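Local coordinates for putative uncharacterized protein (Pseudomonas phage 201phi2-1, PDB 3R4V) that belongs to the phage tubulin-like family and holds guanosine-5'-diphosphate in a pocket, its function otherwise unassigned, at residues 215-220 with 238-243; 192-197 with 245-250; 48-53 with 68-73; 135-140 with 146-151. All blocks are in the same frame, centred on the assembly; numbering follows the deposited sequence. Where two conformers were deposited one is given.

Contact 1. Residues 215-220 with 238-243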
loop_
_atom_site.group_PDB
_atom_site.type_symbol
_atom_site.label_atom_id
_atom_site.label_comp_id
_atom_site.label_asym_id
_atom_site.label_seq_id
_atom_site.Cartn_x
_atom_site.Cartn_y
_atom_site.Cartn_z
ATOM N N THR A 215 18.636 -5.260 -1.487
ATOM C CA THR A 215 19.929 -4.615 -1.340
ATOM C C THR A 215 21.101 -5.470 -1.803
ATOM O O THR A 215 22.256 -5.136 -1.532
ATOM C CB THR A 215 20.168 -4.185 0.109
ATOM O OG1 THR A 215 20.023 -5.327 0.962
ATOM C CG2 THR A 215 19.173 -3.123 0.511
ATOM N N THR A 216 20.812 -6.567 -2.502
ATOM C CA THR A 216 21.864 -7.372 -3.134
ATOM C C THR A 216 21.475 -7.744 -4.558
ATOM O O THR A 216 20.294 -7.753 -4.912
ATOM C CB THR A 216 22.128 -8.703 -2.411
ATOM O OG1 THR A 216 20.928 -9.488 -2.420
ATOM C CG2 THR A 216 22.597 -8.473 -0.972
ATOM N N ARG A 217 22.471 -8.074 -5.366
ATOM C CA ARG A 217 22.192 -8.551 -6.713
ATOM C C ARG A 217 21.446 -9.875 -6.622
ATOM O O ARG A 217 20.481 -10.095 -7.340
ATOM C CB ARG A 217 23.482 -8.711 -7.513
ATOM C CG ARG A 217 23.304 -9.400 -8.854
ATOM C CD ARG A 217 24.647 -9.649 -9.532
ATOM N NE ARG A 217 24.522 -10.593 -10.637
ATOM C CZ ARG A 217 25.521 -10.938 -11.440
ATOM N NH1 ARG A 217 26.726 -10.416 -11.265
ATOM N NH2 ARG A 217 25.311 -11.808 -12.420
ATOM N N LYS A 218 21.895 -10.743 -5.719
ATOM C CA LYS A 218 21.362 -12.099 -5.587
ATOM C C LYS A 218 19.861 -12.107 -5.298
ATOM O O LYS A 218 19.108 -12.840 -5.935
ATOM C CB LYS A 218 22.093 -12.847 -4.470
ATOM C CG LYS A 218 22.007 -14.363 -4.552
ATOM C CD LYS A 218 22.993 -14.912 -5.572
ATOM C CE LYS A 218 23.026 -16.433 -5.552
ATOM N NZ LYS A 218 21.707 -17.030 -5.910
ATOM N N ASP A 219 19.444 -11.301 -4.325
ATOM C CA ASP A 219 18.041 -11.186 -3.956
ATOM C C ASP A 219 17.223 -10.610 -5.106
ATOM O O ASP A 219 16.089 -11.027 -5.340
ATOM C CB ASP A 219 17.875 -10.273 -2.726
ATOM C CG ASP A 219 18.435 -10.884 -1.446
ATOM O OD1 ASP A 219 18.214 -12.092 -1.223
ATOM O OD2 ASP A 219 19.088 -10.152 -0.659
ATOM N N ALA A 220 17.787 -9.629 -5.805
ATOM C CA ALA A 220 17.054 -8.979 -6.887
ATOM C C ALA A 220 16.886 -9.935 -8.066
ATOM O O ALA A 220 15.819 -9.965 -8.690
ATOM C CB ALA A 220 17.748 -7.693 -7.326
ATOM N N LYS A 238 30.560 -1.781 -9.384
ATOM C CA LYS A 238 29.773 -2.972 -9.065
ATOM C C LYS A 238 28.543 -3.155 -9.963
ATOM O O LYS A 238 27.769 -4.098 -9.788
ATOM C CB LYS A 238 29.354 -2.953 -7.590
ATOM C CG LYS A 238 30.517 -3.084 -6.612
ATOM C CD LYS A 238 30.047 -2.993 -5.166
ATOM C CE LYS A 238 29.063 -4.104 -4.827
ATOM N NZ LYS A 238 28.458 -3.938 -3.471
ATOM N N GLU A 239 28.360 -2.258 -10.925
ATOM C CA GLU A 239 27.197 -2.340 -11.798
ATOM C C GLU A 239 27.246 -3.590 -12.669
ATOM O O GLU A 239 28.185 -3.783 -13.428
ATOM C CB GLU A 239 27.086 -1.098 -12.683
ATOM C CG GLU A 239 25.960 -1.178 -13.706
ATOM C CD GLU A 239 25.906 0.033 -14.614
ATOM O OE1 GLU A 239 26.626 1.016 -14.336
ATOM O OE2 GLU A 239 25.143 0.004 -15.604
ATOM N N VAL A 240 26.224 -4.432 -12.543
ATOM C CA VAL A 240 26.101 -5.635 -13.356
ATOM C C VAL A 240 24.700 -5.719 -13.950
ATOM O O VAL A 240 23.707 -5.686 -13.224
ATOM C CB VAL A 240 26.377 -6.904 -12.533
ATOM C CG1 VAL A 240 25.967 -8.140 -13.315
ATOM C CG2 VAL A 240 27.845 -6.972 -12.140
ATOM N N ALA A 241 24.622 -5.811 -15.273
ATOM C CA ALA A 241 23.333 -5.885 -15.948
ATOM C C ALA A 241 22.751 -7.287 -15.827
ATOM O O ALA A 241 22.841 -8.086 -16.755
ATOM C CB ALA A 241 23.481 -5.494 -17.415
ATOM N N PHE A 242 22.148 -7.579 -14.681
ATOM C CA PHE A 242 21.644 -8.918 -14.400
ATOM C C PHE A 242 20.144 -9.020 -14.653
ATOM O O PHE A 242 19.473 -8.013 -14.883
ATOM C CB PHE A 242 21.926 -9.279 -12.946
ATOM C CG PHE A 242 21.229 -8.386 -11.961
ATOM C CD1 PHE A 242 19.913 -8.619 -11.609
ATOM C CD2 PHE A 242 21.889 -7.311 -11.392
ATOM C CE1 PHE A 242 19.269 -7.800 -10.705
ATOM C CE2 PHE A 242 21.249 -6.485 -10.488
ATOM C CZ PHE A 242 19.936 -6.732 -10.145
ATOM N N GLY A 243 19.622 -10.240 -14.597
ATOM C CA GLY A 243 18.196 -10.466 -14.748
ATOM C C GLY A 243 17.703 -10.392 -16.182
ATOM O O GLY A 243 18.489 -10.159 -17.107
#
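Asp-219 grips Thr-216 OG1 with two groups at the N-cap of the short helix that brings Arg-217 and Ala-220 onto Phe-242. Asp-219 N donates to this hydroxyl oxygen in a capping bond of 3.0 Å (160°), and the hydroxyl in turn donates to Asp-219 OD2 at 2.6 Å, coming from above the carboxylate plane. From the first turn of this capped helix, Arg-217 extends toward the loop between strands 228-233 and 247-252 of the tubulin-like C-terminal domain. It leaves its CA with CG anti to the backbone N (chi1 171°) and stays extended to NE, running past the Phe-242 side chain in the opposite direction. Its CG makes a CH-pi contact over one ring face, 4.0 Å from the Phe-242 centroid; the guanidinium, though nearly parallel to the ring (13°), has passed beyond it toward Phe-242 CB and does not stack on it. Val-240 CG1 sits over one guanidinium face, off its centre, 3.2 Å from Arg-217 NH1; the NE of the same group is in a salt bridge with Glu-221. An inverse gamma turn centred on Ala-241 links Val-240 to Phe-242, whose ring also meets His-266 edge-to-face. At the inner end, Ala-220 CB touches Phe-242 CZ at 3.7 Å.

Contact 2. Residues 192-197 with 245-250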
loop_
_atom_site.group_PDB
_atom_site.type_symbol
_atom_site.label_atom_id
_atom_site.label_comp_id
_atom_site.label_asym_id
_atom_site.label_seq_id
_atom_site.Cartn_x
_atom_site.Cartn_y
_atom_site.Cartn_z
ATOM N N ALA A 192 9.565 7.561 -14.159
ATOM C CA ALA A 192 8.200 7.464 -14.686
ATOM C C ALA A 192 8.049 6.231 -15.564
ATOM O O ALA A 192 7.094 5.468 -15.422
ATOM C CB ALA A 192 7.811 8.732 -15.463
ATOM N N ASN A 193 9.003 6.019 -16.465
ATOM C CA ASN A 193 8.910 4.885 -17.377
ATOM C C ASN A 193 9.217 3.530 -16.747
ATOM O O ASN A 193 8.908 2.489 -17.336
ATOM C CB ASN A 193 9.750 5.119 -18.623
ATOM C CG ASN A 193 9.134 6.160 -19.532
ATOM O OD1 ASN A 193 7.956 6.061 -19.899
ATOM N ND2 ASN A 193 9.904 7.181 -19.864
ATOM N N TRP A 194 9.823 3.548 -15.562
ATOM C CA TRP A 194 10.013 2.337 -14.786
ATOM C C TRP A 194 8.684 1.871 -14.220
ATOM O O TRP A 194 8.322 0.706 -14.355
ATOM C CB TRP A 194 11.009 2.584 -13.643
ATOM C CG TRP A 194 10.981 1.584 -12.521
ATOM C CD1 TRP A 194 11.329 0.266 -12.581
ATOM C CD2 TRP A 194 10.608 1.841 -11.161
ATOM N NE1 TRP A 194 11.192 -0.318 -11.334
ATOM C CE2 TRP A 194 10.748 0.630 -10.449
ATOM C CE3 TRP A 194 10.162 2.977 -10.479
ATOM C CZ2 TRP A 194 10.456 0.523 -9.087
ATOM C CZ3 TRP A 194 9.875 2.874 -9.124
ATOM C CH2 TRP A 194 10.022 1.659 -8.443
ATOM N N VAL A 195 7.958 2.780 -13.575
ATOM C CA VAL A 195 6.754 2.379 -12.849
ATOM C C VAL A 195 5.490 2.396 -13.725
ATOM O O VAL A 195 4.562 1.600 -13.508
ATOM C CB VAL A 195 6.564 3.217 -11.554
ATOM C CG1 VAL A 195 6.162 4.656 -11.875
ATOM C CG2 VAL A 195 5.542 2.551 -10.662
ATOM N N ARG A 196 5.463 3.288 -14.718
ATOM C CA ARG A 196 4.386 3.329 -15.714
ATOM C C ARG A 196 4.828 2.582 -16.979
ATOM O O ARG A 196 4.777 3.128 -18.087
ATOM C CB ARG A 196 4.048 4.775 -16.075
ATOM C CG ARG A 196 3.557 5.644 -14.911
ATOM C CD ARG A 196 3.260 7.082 -15.408
ATOM N NE ARG A 196 2.269 7.053 -16.481
ATOM C CZ ARG A 196 0.960 7.044 -16.266
ATOM N NH1 ARG A 196 0.499 7.118 -15.025
ATOM N NH2 ARG A 196 0.112 6.975 -17.282
ATOM N N PHE A 197 5.279 1.342 -16.811
ATOM C CA PHE A 197 5.942 0.634 -17.905
ATOM C C PHE A 197 5.041 0.347 -19.108
ATOM O O PHE A 197 5.535 0.170 -20.207
ATOM C CB PHE A 197 6.648 -0.640 -17.419
ATOM C CG PHE A 197 5.739 -1.622 -16.725
ATOM C CD1 PHE A 197 4.978 -2.524 -17.463
ATOM C CD2 PHE A 197 5.653 -1.650 -15.335
ATOM C CE1 PHE A 197 4.133 -3.432 -16.839
ATOM C CE2 PHE A 197 4.820 -2.564 -14.696
ATOM C CZ PHE A 197 4.061 -3.457 -15.444
ATOM N N PRO A 245 14.609 -8.432 -17.063
ATOM C CA PRO A 245 13.447 -7.542 -17.144
ATOM C C PRO A 245 13.289 -6.954 -18.539
ATOM O O PRO A 245 14.244 -6.930 -19.319
ATOM C CB PRO A 245 13.800 -6.430 -16.161
ATOM C CG PRO A 245 15.283 -6.392 -16.172
ATOM C CD PRO A 245 15.722 -7.817 -16.320
ATOM N N ILE A 246 12.079 -6.498 -18.838
ATOM C CA ILE A 246 11.766 -5.824 -20.083
ATOM C C ILE A 246 12.331 -4.414 -20.083
ATOM O O ILE A 246 12.734 -3.893 -21.123
ATOM C CB ILE A 246 10.246 -5.732 -20.285
ATOM C CG1 ILE A 246 9.642 -7.126 -20.445
ATOM C CG2 ILE A 246 9.918 -4.839 -21.477
ATOM C CD1 ILE A 246 10.314 -7.947 -21.522
ATOM N N TYR A 247 12.345 -3.790 -18.911
ATOM C CA TYR A 247 12.854 -2.432 -18.781
ATOM C C TYR A 247 13.872 -2.421 -17.655
ATOM O O TYR A 247 13.643 -3.007 -16.608
ATOM C CB TYR A 247 11.705 -1.458 -18.481
ATOM C CG TYR A 247 12.153 -0.037 -18.190
ATOM C CD1 TYR A 247 12.201 0.924 -19.199
ATOM C CD2 TYR A 247 12.513 0.346 -16.904
ATOM C CE1 TYR A 247 12.604 2.219 -18.935
ATOM C CE2 TYR A 247 12.923 1.641 -16.629
ATOM C CZ TYR A 247 12.960 2.574 -17.646
ATOM O OH TYR A 247 13.361 3.862 -17.378
ATOM N N ARG A 248 15.004 -1.763 -17.876
ATOM C CA ARG A 248 16.086 -1.726 -16.899
ATOM C C ARG A 248 16.759 -0.354 -16.919
ATOM O O ARG A 248 17.059 0.152 -18.001
ATOM C CB ARG A 248 17.106 -2.811 -17.262
ATOM C CG ARG A 248 18.493 -2.627 -16.681
ATOM C CD ARG A 248 19.559 -3.278 -17.570
ATOM N NE ARG A 248 19.247 -4.662 -17.922
ATOM C CZ ARG A 248 19.465 -5.704 -17.125
ATOM N NH1 ARG A 248 19.990 -5.519 -15.921
ATOM N NH2 ARG A 248 19.155 -6.930 -17.526
ATOM N N LYS A 249 17.010 0.225 -15.746
ATOM C CA LYS A 249 17.752 1.486 -15.639
ATOM C C LYS A 249 18.648 1.491 -14.409
ATOM O O LYS A 249 18.349 0.847 -13.406
ATOM C CB LYS A 249 16.809 2.692 -15.572
ATOM C CG LYS A 249 16.405 3.247 -16.917
ATOM C CD LYS A 249 17.522 4.056 -17.553
ATOM C CE LYS A 249 17.267 4.233 -19.043
ATOM N NZ LYS A 249 15.835 4.561 -19.322
ATOM N N VAL A 250 19.736 2.242 -14.490
ATOM C CA VAL A 250 20.678 2.349 -13.380
ATOM C C VAL A 250 20.958 3.807 -13.013
ATOM O O VAL A 250 21.079 4.665 -13.886
ATOM C CB VAL A 250 22.000 1.628 -13.705
ATOM C CG1 VAL A 250 23.053 1.888 -12.616
ATOM C CG2 VAL A 250 21.756 0.140 -13.872
#
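Tyr-247 lays its ring against the backbone of Asn-193 and Trp-194, joining the end of helix 188-195 to strand 247-252, the outermost strand at one end of the large mixed sheet in this tubulin-like protein. The contacts between the two segments are van der Waals in kind. The Asn-193 carbonyl O lies over the centre of one ring face, 3.9 Å above its plane, so a peptide group covers that face of the tyrosine. Next to it, Trp-194 CA approaches Tyr-247 CE2 to 3.5 Å. The side chains add two CB contacts: Trp-194 CB rests on Tyr-247 CE2 at 3.7 Å, and Asn-193 CB lies 4.0 Å from Tyr-247 OH. With its CG anti to the backbone N (chi1 162°), Trp-194 carries the indole away from the tyrosine and onto Leu-211, Leu-230 and Ile-269 of the sheet; Tyr-247 CD2 meets the indole only at its edge, near the plane. Polar bonds lie around this packing. Trp-194 O is bonded to Ser-228 OG, which links the helix end to the neighbouring strand 228-233. Lys-249 NZ, in a salt bridge with Asp-190 of the same helix, also donates to Tyr-247 OH at 3.2 Å.

Contact 3. Residues 48-53 with 68-73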
loop_
_atom_site.group_PDB
_atom_site.type_symbol
_atom_site.label_atom_id
_atom_site.label_comp_id
_atom_site.label_asym_id
_atom_site.label_seq_id
_atom_site.Cartn_x
_atom_site.Cartn_y
_atom_site.Cartn_z
ATOM N N THR A 48 -5.809 15.396 7.373
ATOM C CA THR A 48 -7.155 15.778 6.974
ATOM C C THR A 48 -8.129 14.653 7.298
ATOM O O THR A 48 -7.935 13.516 6.876
ATOM C CB THR A 48 -7.222 16.104 5.475
ATOM O OG1 THR A 48 -6.225 17.084 5.150
ATOM C CG2 THR A 48 -8.602 16.632 5.101
ATOM N N LEU A 49 -9.164 14.977 8.070
ATOM C CA LEU A 49 -10.188 14.003 8.443
ATOM C C LEU A 49 -11.487 14.291 7.696
ATOM O O LEU A 49 -11.938 15.439 7.658
ATOM C CB LEU A 49 -10.449 14.040 9.953
ATOM C CG LEU A 49 -9.212 13.921 10.848
ATOM C CD1 LEU A 49 -9.611 14.025 12.313
ATOM C CD2 LEU A 49 -8.458 12.627 10.580
ATOM N N THR A 50 -12.069 13.252 7.094
ATOM C CA THR A 50 -13.322 13.393 6.362
ATOM C C THR A 50 -14.465 13.777 7.296
ATOM O O THR A 50 -14.425 13.506 8.499
ATOM C CB THR A 50 -13.706 12.100 5.598
ATOM O OG1 THR A 50 -13.714 10.989 6.503
ATOM C CG2 THR A 50 -12.711 11.816 4.483
ATOM N N LYS A 51 -15.477 14.415 6.725
ATOM C CA LYS A 51 -16.621 14.897 7.486
ATOM C C LYS A 51 -17.736 13.851 7.550
ATOM O O LYS A 51 -17.917 13.060 6.619
ATOM C CB LYS A 51 -17.147 16.196 6.867
ATOM C CG LYS A 51 -16.262 17.413 7.137
ATOM C CD LYS A 51 -16.134 18.307 5.908
ATOM C CE LYS A 51 -17.495 18.720 5.363
ATOM N NZ LYS A 51 -18.248 19.586 6.312
ATOM N N GLY A 52 -18.465 13.846 8.660
ATOM C CA GLY A 52 -19.611 12.973 8.835
ATOM C C GLY A 52 -19.314 11.487 8.861
ATOM O O GLY A 52 -20.189 10.677 8.546
ATOM N N THR A 53 -18.095 11.117 9.248
ATOM C CA THR A 53 -17.685 9.715 9.203
ATOM C C THR A 53 -17.258 9.145 10.552
ATOM O O THR A 53 -16.698 8.052 10.608
ATOM C CB THR A 53 -16.530 9.480 8.207
ATOM O OG1 THR A 53 -15.488 10.434 8.445
ATOM C CG2 THR A 53 -17.014 9.608 6.768
ATOM N N ARG A 68 -16.733 9.086 -0.740
ATOM C CA ARG A 68 -16.583 9.306 -2.175
ATOM C C ARG A 68 -16.806 10.763 -2.600
ATOM O O ARG A 68 -15.995 11.320 -3.330
ATOM C CB ARG A 68 -17.472 8.346 -2.980
ATOM C CG ARG A 68 -17.423 8.566 -4.486
ATOM C CD ARG A 68 -15.979 8.525 -4.971
ATOM N NE ARG A 68 -15.856 8.705 -6.415
ATOM C CZ ARG A 68 -15.508 9.844 -7.006
ATOM N NH1 ARG A 68 -15.244 10.925 -6.280
ATOM N NH2 ARG A 68 -15.424 9.904 -8.328
ATOM N N PRO A 69 -17.902 11.404 -2.145
ATOM C CA PRO A 69 -18.117 12.767 -2.639
ATOM C C PRO A 69 -17.088 13.770 -2.114
ATOM O O PRO A 69 -17.017 14.889 -2.624
ATOM C CB PRO A 69 -19.524 13.119 -2.106
ATOM C CG PRO A 69 -20.136 11.793 -1.700
ATOM C CD PRO A 69 -18.983 10.966 -1.246
ATOM N N GLN A 70 -16.302 13.371 -1.118
ATOM C CA GLN A 70 -15.310 14.251 -0.501
ATOM C C GLN A 70 -13.932 14.148 -1.133
ATOM O O GLN A 70 -13.058 14.967 -0.870
ATOM C CB GLN A 70 -15.204 13.973 1.005
ATOM C CG GLN A 70 -16.527 14.177 1.764
ATOM C CD GLN A 70 -16.419 13.823 3.238
ATOM O OE1 GLN A 70 -15.611 14.394 3.972
ATOM N NE2 GLN A 70 -17.227 12.867 3.673
ATOM N N ILE A 71 -13.739 13.144 -1.973
ATOM C CA ILE A 71 -12.434 12.917 -2.586
ATOM C C ILE A 71 -11.892 14.145 -3.333
ATOM O O ILE A 71 -10.729 14.504 -3.163
ATOM C CB ILE A 71 -12.474 11.712 -3.519
ATOM C CG1 ILE A 71 -12.655 10.422 -2.706
ATOM C CG2 ILE A 71 -11.214 11.661 -4.381
ATOM C CD1 ILE A 71 -11.563 10.165 -1.677
ATOM N N PRO A 72 -12.722 14.786 -4.166
ATOM C CA PRO A 72 -12.196 15.964 -4.868
ATOM C C PRO A 72 -11.633 16.995 -3.890
ATOM O O PRO A 72 -10.579 17.581 -4.149
ATOM C CB PRO A 72 -13.424 16.519 -5.584
ATOM C CG PRO A 72 -14.338 15.335 -5.734
ATOM C CD PRO A 72 -14.138 14.542 -4.484
ATOM N N ALA A 73 -12.320 17.200 -2.772
ATOM C CA ALA A 73 -11.829 18.110 -1.743
ATOM C C ALA A 73 -10.497 17.641 -1.157
ATOM O O ALA A 73 -9.618 18.464 -0.886
ATOM C CB ALA A 73 -12.867 18.295 -0.640
#
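Gln-70 docks its side-chain amide on the backbone of Lys-51 and uses both ends of it. Lys-51 N donates to Gln-70 OE1 at 2.8 Å in a nearly straight bond (164°), arriving in the carbonyl plane on a lone pair. Gln-70 NE2 returns a bond to Lys-51 O at 3.0 Å, again on a carbonyl lone pair but more bent (144°), with the acceptor tilted somewhat out of the amide plane. Two such bonds to one residue fix the rotation of the amide, and Thr-50 CB closes in on Gln-70 OE1 at 3.4 Å. The glutamine reaches this far because its chain is extended beyond CG (chi2 177°). Further out, NE2 makes a second bond to Leu-66 O, which ties the amide to the end of helix 60-67. On the other segment, Thr-50 OG1 donates to Thr-53 OG1 at 2.7 Å, and Thr-53 OG1 is bonded in turn to Thr-33 O. A glutamine amide thus satisfies a backbone N-H and C=O much as a neighbouring strand would, here just past edge strand 46-49 in the nucleotide-holding, parallel-stranded half of a tubulin-like fold.

Contact 4. Residues 135-140 with 146-151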
loop_
_atom_site.group_PDB
_atom_site.type_symbol
_atom_site.label_atom_id
_atom_site.label_comp_id
_atom_site.label_asym_id
_atom_site.label_seq_id
_atom_site.Cartn_x
_atom_site.Cartn_y
_atom_site.Cartn_z
ATOM N N LYS A 135 -8.589 -6.677 -5.201
ATOM C CA LYS A 135 -9.446 -6.661 -6.398
ATOM C C LYS A 135 -9.729 -5.236 -6.862
ATOM O O LYS A 135 -9.706 -4.947 -8.063
ATOM C CB LYS A 135 -10.764 -7.389 -6.127
ATOM C CG LYS A 135 -10.641 -8.903 -6.136
ATOM C CD LYS A 135 -11.980 -9.560 -5.792
ATOM C CE LYS A 135 -11.892 -11.077 -5.846
ATOM N NZ LYS A 135 -11.839 -11.579 -7.262
ATOM N N THR A 136 -9.994 -4.341 -5.909
ATOM C CA THR A 136 -10.130 -2.911 -6.202
ATOM C C THR A 136 -8.926 -2.376 -6.966
ATOM O O THR A 136 -9.075 -1.685 -7.978
ATOM C CB THR A 136 -10.313 -2.088 -4.892
ATOM O OG1 THR A 136 -11.574 -2.423 -4.291
ATOM C CG2 THR A 136 -10.300 -0.606 -5.177
ATOM N N LEU A 137 -7.721 -2.673 -6.479
ATOM C CA LEU A 137 -6.527 -2.169 -7.153
ATOM C C LEU A 137 -6.403 -2.762 -8.560
ATOM O O LEU A 137 -5.993 -2.083 -9.510
ATOM C CB LEU A 137 -5.277 -2.437 -6.319
ATOM C CG LEU A 137 -5.315 -1.677 -4.987
ATOM C CD1 LEU A 137 -4.101 -2.065 -4.138
ATOM C CD2 LEU A 137 -5.382 -0.144 -5.161
ATOM N N GLU A 138 -6.807 -4.016 -8.707
ATOM C CA GLU A 138 -6.766 -4.655 -10.026
ATOM C C GLU A 138 -7.754 -3.943 -10.953
ATOM O O GLU A 138 -7.427 -3.659 -12.114
ATOM C CB GLU A 138 -7.065 -6.171 -9.935
ATOM C CG GLU A 138 -7.006 -6.940 -11.276
ATOM C CD GLU A 138 -5.634 -7.528 -11.561
ATOM O OE1 GLU A 138 -4.616 -6.907 -11.173
ATOM O OE2 GLU A 138 -5.562 -8.628 -12.146
ATOM N N ALA A 139 -8.956 -3.650 -10.449
ATOM C CA ALA A 139 -9.971 -2.993 -11.272
ATOM C C ALA A 139 -9.469 -1.621 -11.699
ATOM O O ALA A 139 -9.632 -1.221 -12.850
ATOM C CB ALA A 139 -11.307 -2.872 -10.527
ATOM N N ILE A 140 -8.834 -0.909 -10.774
ATOM C CA ILE A 140 -8.269 0.396 -11.095
ATOM C C ILE A 140 -7.171 0.276 -12.157
ATOM O O ILE A 140 -7.140 1.061 -13.112
ATOM C CB ILE A 140 -7.777 1.128 -9.823
ATOM C CG1 ILE A 140 -8.993 1.468 -8.947
ATOM C CG2 ILE A 140 -6.985 2.379 -10.201
ATOM C CD1 ILE A 140 -8.660 2.028 -7.551
ATOM N N LEU A 146 -3.120 1.232 -16.251
ATOM C CA LEU A 146 -1.874 1.642 -15.642
ATOM C C LEU A 146 -1.491 0.561 -14.646
ATOM O O LEU A 146 -2.375 0.046 -13.967
ATOM C CB LEU A 146 -2.114 2.945 -14.880
ATOM C CG LEU A 146 -0.940 3.490 -14.093
ATOM C CD1 LEU A 146 0.063 4.045 -15.087
ATOM C CD2 LEU A 146 -1.370 4.563 -13.078
ATOM N N PRO A 147 -0.197 0.211 -14.564
ATOM C CA PRO A 147 0.181 -0.741 -13.505
ATOM C C PRO A 147 -0.043 -0.100 -12.149
ATOM O O PRO A 147 0.262 1.079 -11.953
ATOM C CB PRO A 147 1.680 -0.955 -13.724
ATOM C CG PRO A 147 1.909 -0.532 -15.180
ATOM C CD PRO A 147 0.956 0.593 -15.396
ATOM N N ILE A 148 -0.593 -0.873 -11.223
ATOM C CA ILE A 148 -0.725 -0.394 -9.859
ATOM C C ILE A 148 0.265 -1.179 -9.030
ATOM O O ILE A 148 0.082 -2.372 -8.772
ATOM C CB ILE A 148 -2.167 -0.554 -9.337
ATOM C CG1 ILE A 148 -3.137 0.309 -10.171
ATOM C CG2 ILE A 148 -2.219 -0.237 -7.830
ATOM C CD1 ILE A 148 -2.949 1.832 -10.054
ATOM N N VAL A 149 1.362 -0.514 -8.677
ATOM C CA VAL A 149 2.563 -1.185 -8.202
ATOM C C VAL A 149 2.596 -1.064 -6.701
ATOM O O VAL A 149 2.613 0.036 -6.174
ATOM C CB VAL A 149 3.811 -0.491 -8.806
ATOM C CG1 VAL A 149 5.089 -1.070 -8.262
ATOM C CG2 VAL A 149 3.783 -0.614 -10.335
ATOM N N VAL A 150 2.598 -2.203 -6.022
ATOM C CA VAL A 150 2.515 -2.197 -4.570
ATOM C C VAL A 150 3.573 -3.074 -3.929
ATOM O O VAL A 150 3.913 -4.141 -4.423
ATOM C CB VAL A 150 1.120 -2.649 -4.078
ATOM C CG1 VAL A 150 0.007 -1.927 -4.867
ATOM C CG2 VAL A 150 0.963 -4.146 -4.178
ATOM N N ASN A 151 4.098 -2.601 -2.809
ATOM C CA ASN A 151 4.923 -3.419 -1.948
ATOM C C ASN A 151 3.961 -3.982 -0.920
ATOM O O ASN A 151 3.362 -3.227 -0.138
ATOM C CB ASN A 151 5.978 -2.552 -1.274
ATOM C CG ASN A 151 6.923 -3.359 -0.406
ATOM O OD1 ASN A 151 6.788 -3.395 0.819
ATOM N ND2 ASN A 151 7.887 -4.016 -1.036
#
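Leu-137 faces strand 148-154 from the helix of a beta-alpha-beta crossover that starts at strand 113-119, and it meets two residues of that strand. Its CB and CD2 both lie 4.1 Å from Ile-148 CG2, the two side chains crossing at about a right angle. The other methyl branch, Leu-137 CD1, reaches along the strand to Val-150 CG1 at 4.2 Å, and Leu-137 also packs on Pro-100 of helix 95-108. The backbone takes part as well: Leu-137 O approaches Ile-148 CG1 to 3.8 Å. Glu-138 turns its CB away from the strand, yet its carboxylate OE1 bonds to Val-208 N and so fastens the helix to the next strand, 208-214. One turn on from Leu-137, Ile-140 completes the contact with CG2, which stands anti to the backbone N and touches Ile-148 CD1 at 4.1 Å. Helix 135-140 and strand 148-151 run roughly antiparallel (149°), their axes 9.1 Å apart at closest approach. Because methyl and methylene groups do almost all the touching, the helix and strand are held here mainly by dispersion forces and the burial of apolar surface.

Overall arrangement
Contacts 3 and 4 lie near the guanosine-5'-diphosphate: the side chain of Thr-50 is about 10 Å from it and that of Leu-137 about 13 Å. These two contacts do not touch each other; their nearest atoms are about 10 Å apart. Contact 4 does meet contact 2, centre to centre about 17 Å, where Val-195 packs on Val-149 and Phe-197 on Pro-147; there the two halves of the fold pack directly on each other, mostly through apolar side chains. Contact 1 is nested in the chain loop that contact 2 closes, and in the conformer given Arg-248 NH1 probably bonds to Phe-242 O between them. Contacts 1 and 3, with centres about 44 Å apart, lie on opposite sides of the chain's centre.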